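Ferrous IRON transport protein B homolog (Methanocaldococcus jannaschii, PDB 2WJI) binds and releases guanine nucleotides through its FeoB-type G domain, part of a membrane protein that probably drives ferrous iron transport with GTP. Local coordinates at residues 6-11 against 17-22. Residues are numbered along the deposited sequence; the frame is centred on the assembly and turned at random.
Sequences IALIGN and STIFNA. With MG (magnesium ion), chain D; GNP (phosphoaminophosphonic acid-guanylate ester), chain C.
Leu8 of strand 3-9 packs against Ile19 and Phe20 of helix 16-24, the two elements joined by the P-loop (Walker A motif) of this G domain. The tight part is small and wholly apolar. Leu8 CD1 lies 3.8 Å from Phe20 CB, where the side chain leaves the helix, and comes to the aromatic ring at its edge, near the ring plane. With chi1 at -178°, Phe20 CG points directly away from the backbone nitrogen; the ring is carried past the leucine methyl and touches Val54 of strand 50-56, while CB stays against Leu8 CD1. The two side chains cross at about a right angle. A branched leucine suits this buried place, since a single methyl can meet the helix while the residue also touches Val54 and Val86 of the flanking strands.

Towards Ile19 the fit is looser: its CG2 is 4.5 Å from Leu8 CD1, and the isoleucine also packs on Ala146 of the nucleotide pocket. At the N-terminal end of the helix, away from the leucine, Ser17 and Thr18 face the phosphates of the GTP analogue, the magnesium ion and its waters. Their short hydroxyl side chains reach metal and phosphate while each backbone N-H also binds. Thr18 grips the alpha-phosphate oxygen GNP O1A twice, through its backbone N and, at 2.8 Å, through OG1. Ser17 N donates to the beta-phosphate oxygen GNP O2B at 3.0 Å, in a nearly straight bond (166°). That same oxygen ligates magnesium, as do GNP O1G and three waters; Ser17 OG completes the six ligands, 2.4 Å from the magnesium ion.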
ATOM      1  N   ILE A   6      -7.787  -2.265  -6.654  1.00 19.68           N
ATOM      2  CA  ILE A   6      -6.556  -1.941  -5.940  1.00 25.00           C
ATOM      3  C   ILE A   6      -6.460  -2.751  -4.651  1.00 30.01           C
ATOM      4  O   ILE A   6      -7.446  -2.867  -3.921  1.00 34.59           O
ATOM      5  CB  ILE A   6      -6.533  -0.417  -5.592  1.00 27.28           C
ATOM      6  CG1 ILE A   6      -6.960   0.414  -6.805  1.00 35.63           C
ATOM      7  CG2 ILE A   6      -5.176   0.015  -5.083  1.00 29.70           C
ATOM      8  CD1 ILE A   6      -5.874   0.585  -7.840  1.00 36.77           C
ATOM      9  N   ALA A   7      -5.284  -3.319  -4.372  1.00 24.78           N
ATOM     10  CA  ALA A   7      -5.048  -4.031  -3.119  1.00 23.63           C
ATOM     11  C   ALA A   7      -3.959  -3.345  -2.310  1.00 24.64           C
ATOM     12  O   ALA A   7      -2.940  -2.943  -2.869  1.00 29.29           O
ATOM     13  CB  ALA A   7      -4.646  -5.484  -3.392  1.00 19.13           C
ATOM     14  N   LEU A   8      -4.184  -3.219  -1.002  1.00 22.25           N
ATOM     15  CA  LEU A   8      -3.174  -2.738  -0.066  1.00 25.18           C
ATOM     16  C   LEU A   8      -2.488  -3.950   0.559  1.00 24.70           C
ATOM     17  O   LEU A   8      -3.153  -4.890   1.011  1.00 26.27           O
ATOM     18  CB  LEU A   8      -3.819  -1.897   1.037  1.00 22.78           C
ATOM     19  CG  LEU A   8      -4.790  -0.801   0.575  1.00 26.68           C
ATOM     20  CD1 LEU A   8      -5.367  -0.032   1.763  1.00 25.95           C
ATOM     21  CD2 LEU A   8      -4.112   0.147  -0.409  1.00 23.05           C
ATOM     22  N   ILE A   9      -1.164  -3.941   0.584  1.00 19.07           N
ATOM     23  CA  ILE A   9      -0.443  -5.060   1.183  1.00 21.24           C
ATOM     24  C   ILE A   9       0.808  -4.535   1.839  1.00 22.90           C
ATOM     25  O   ILE A   9       1.381  -3.540   1.384  1.00 21.91           O
ATOM     26  CB  ILE A   9      -0.094  -6.151   0.144  1.00 23.88           C
ATOM     27  CG1 ILE A   9       0.278  -7.469   0.848  1.00 25.34           C
ATOM     28  CG2 ILE A   9       1.028  -5.686  -0.776  1.00 27.81           C
ATOM     29  CD1 ILE A   9       0.501  -8.626  -0.105  1.00 34.84           C
ATOM     30  N   GLY A  10       1.205  -5.169   2.940  1.00 22.82           N
ATOM     31  CA  GLY A  10       2.373  -4.748   3.692  1.00 23.91           C
ATOM     32  C   GLY A  10       2.529  -5.473   5.028  1.00 25.33           C
ATOM     33  O   GLY A  10       1.618  -6.159   5.488  1.00 24.49           O
ATOM     34  N   ASN A  11       3.687  -5.308   5.649  1.00 24.98           N
ATOM     35  CA  ASN A  11       3.969  -5.877   6.975  1.00 24.47           C
ATOM     36  C   ASN A  11       2.930  -5.508   8.035  1.00 22.73           C
ATOM     37  O   ASN A  11       2.291  -4.457   7.952  1.00 24.84           O
ATOM     38  CB  ASN A  11       5.340  -5.398   7.466  1.00 20.76           C
ATOM     39  CG  ASN A  11       6.487  -5.963   6.657  1.00 27.50           C
ATOM     40  OD1 ASN A  11       6.291  -6.789   5.760  1.00 31.59           O
ATOM     41  ND2 ASN A  11       7.698  -5.512   6.963  1.00 32.52           N
ATOM     42  N   SER A  17      -4.607  -0.125   7.726  1.00 28.56           N
ATOM     43  CA  SER A  17      -5.959   0.312   8.072  1.00 30.29           C
ATOM     44  C   SER A  17      -6.083   1.833   8.074  1.00 31.66           C
ATOM     45  O   SER A  17      -7.084   2.373   7.606  1.00 30.69           O
ATOM     46  CB  SER A  17      -6.375  -0.235   9.437  1.00 35.31           C
ATOM     47  OG  SER A  17      -6.671  -1.613   9.361  1.00 35.62           O
ATOM     48  N   THR A  18      -5.067   2.508   8.610  1.00 26.96           N
ATOM     49  CA  THR A  18      -5.031   3.972   8.653  1.00 26.03           C
ATOM     50  C   THR A  18      -5.166   4.547   7.241  1.00 33.17           C
ATOM     51  O   THR A  18      -5.934   5.484   6.999  1.00 29.77           O
ATOM     52  CB  THR A  18      -3.723   4.481   9.299  1.00 27.23           C
ATOM     53  OG1 THR A  18      -3.624   3.986  10.639  1.00 31.49           O
ATOM     54  CG2 THR A  18      -3.684   6.011   9.332  1.00 23.31           C
ATOM     55  N   ILE A  19      -4.425   3.969   6.304  1.00 31.86           N
ATOM     56  CA  ILE A  19      -4.494   4.399   4.916  1.00 30.30           C
ATOM     57  C   ILE A  19      -5.818   3.998   4.263  1.00 30.49           C
ATOM     58  O   ILE A  19      -6.406   4.787   3.529  1.00 32.36           O
ATOM     59  CB  ILE A  19      -3.277   3.894   4.115  1.00 28.07           C
ATOM     60  CG1 ILE A  19      -2.043   4.704   4.523  1.00 27.75           C
ATOM     61  CG2 ILE A  19      -3.538   3.984   2.612  1.00 25.57           C
ATOM     62  CD1 ILE A  19      -0.717   4.056   4.178  1.00 28.25           C
ATOM     63  N   PHE A  20      -6.301   2.791   4.552  1.00 29.90           N
ATOM     64  CA  PHE A  20      -7.597   2.352   4.041  1.00 29.66           C
ATOM     65  C   PHE A  20      -8.720   3.314   4.456  1.00 35.68           C
ATOM     66  O   PHE A  20      -9.481   3.773   3.603  1.00 34.73           O
ATOM     67  CB  PHE A  20      -7.908   0.919   4.493  1.00 29.79           C
ATOM     68  CG  PHE A  20      -9.202   0.378   3.961  1.00 30.68           C
ATOM     69  CD1 PHE A  20      -9.259  -0.225   2.709  1.00 25.50           C
ATOM     70  CD2 PHE A  20     -10.362   0.452   4.714  1.00 31.47           C
ATOM     71  CE1 PHE A  20     -10.451  -0.734   2.223  1.00 30.49           C
ATOM     72  CE2 PHE A  20     -11.559  -0.048   4.228  1.00 35.48           C
ATOM     73  CZ  PHE A  20     -11.601  -0.647   2.981  1.00 35.25           C
ATOM     74  N   ASN A  21      -8.820   3.627   5.750  1.00 30.57           N
ATOM     75  CA  ASN A  21      -9.802   4.620   6.210  1.00 35.97           C
ATOM     76  C   ASN A  21      -9.629   5.971   5.531  1.00 31.73           C
ATOM     77  O   ASN A  21     -10.599   6.586   5.095  1.00 37.11           O
ATOM     78  CB  ASN A  21      -9.724   4.836   7.728  1.00 39.59           C
ATOM     79  CG  ASN A  21     -10.322   6.188   8.157  1.00 47.40           C
ATOM     80  OD1 ASN A  21      -9.593   7.145   8.434  1.00 52.34           O
ATOM     81  ND2 ASN A  21     -11.649   6.269   8.192  1.00 44.08           N
ATOM     82  N   ALA A  22      -8.389   6.439   5.453  1.00 25.97           N
ATOM     83  CA  ALA A  22      -8.094   7.726   4.843  1.00 33.53           C
ATOM     84  C   ALA A  22      -8.531   7.811   3.379  1.00 32.51           C
ATOM     85  O   ALA A  22      -9.036   8.844   2.934  1.00 30.38           O
ATOM     86  CB  ALA A  22      -6.607   8.051   4.978  1.00 32.39           C
TER
HETATM   87 MG    MG D1167      -5.019  -3.239   9.939  1.00 35.34          MG
HETATM   88  PG  GNP C1166      -2.209  -4.729  10.954  1.00 32.59           P
HETATM   89  O1G GNP C1166      -3.502  -4.813  10.208  1.00 29.73           O
HETATM   90  O2G GNP C1166      -1.069  -5.465  10.273  1.00 29.98           O
HETATM   91  O3G GNP C1166      -2.586  -5.287  12.305  1.00 37.89           O
HETATM   92  N3B GNP C1166      -1.771  -3.200  11.160  1.00 31.56           N
HETATM   93  PB  GNP C1166      -1.932  -1.985  10.128  1.00 31.59           P
HETATM   94  O1B GNP C1166      -0.962  -2.146   9.026  1.00 27.88           O
HETATM   95  O2B GNP C1166      -3.337  -1.905   9.728  1.00 26.02           O
HETATM   96  O3A GNP C1166      -1.574  -0.680  10.857  1.00 30.98           O
HETATM   97  PA  GNP C1166      -2.549   0.391  11.406  1.00 32.39           P
HETATM   98  O1A GNP C1166      -2.971   1.279  10.293  1.00 36.74           O
HETATM   99  O2A GNP C1166      -3.631  -0.209  12.219  1.00 26.57           O
HETATM  100  O5' GNP C1166      -1.670   1.266  12.362  1.00 43.44           O
HETATM  101  C5' GNP C1166      -0.603   0.666  13.085  1.00 41.36           C
HETATM  102  C4' GNP C1166       0.011   1.682  14.030  1.00 38.57           C
HETATM  103  O4' GNP C1166       0.868   2.604  13.305  1.00 31.70           O
HETATM  104  C3' GNP C1166      -0.999   2.542  14.783  1.00 39.43           C
HETATM  105  O3' GNP C1166      -0.487   2.845  16.075  1.00 44.20           O
HETATM  106  C2' GNP C1166      -1.045   3.799  13.940  1.00 36.88           C
HETATM  107  O2' GNP C1166      -1.406   4.932  14.700  1.00 42.39           O
HETATM  108  C1' GNP C1166       0.415   3.916  13.532  1.00 30.41           C
HETATM  109  N9  GNP C1166       0.566   4.721  12.331  1.00 29.52           N
HETATM  110  C8  GNP C1166      -0.145   4.594  11.160  1.00 32.81           C
HETATM  111  N7  GNP C1166       0.203   5.474  10.261  1.00 31.57           N
HETATM  112  C5  GNP C1166       1.192   6.238  10.880  1.00 28.46           C
HETATM  113  C6  GNP C1166       1.943   7.339  10.399  1.00 30.48           C
HETATM  114  O6  GNP C1166       1.877   7.888   9.287  1.00 32.23           O
HETATM  115  N1  GNP C1166       2.843   7.822  11.353  1.00 22.50           N
HETATM  116  C2  GNP C1166       3.000   7.301  12.619  1.00 30.08           C
HETATM  117  N2  GNP C1166       3.918   7.898  13.401  1.00 26.42           N
HETATM  118  N3  GNP C1166       2.304   6.265  13.077  1.00 32.81           N
HETATM  119  C4  GNP C1166       1.422   5.788  12.161  1.00 30.18           C
HETATM  120  O   HOH W   1      -5.301  -2.297  12.222  1.00 37.87           O
HETATM  121  O   HOH W   2      -6.785  -4.475  10.560  1.00 31.86           O
HETATM  122  O   HOH W   3      -5.197  -3.666   7.654  1.00 32.04           O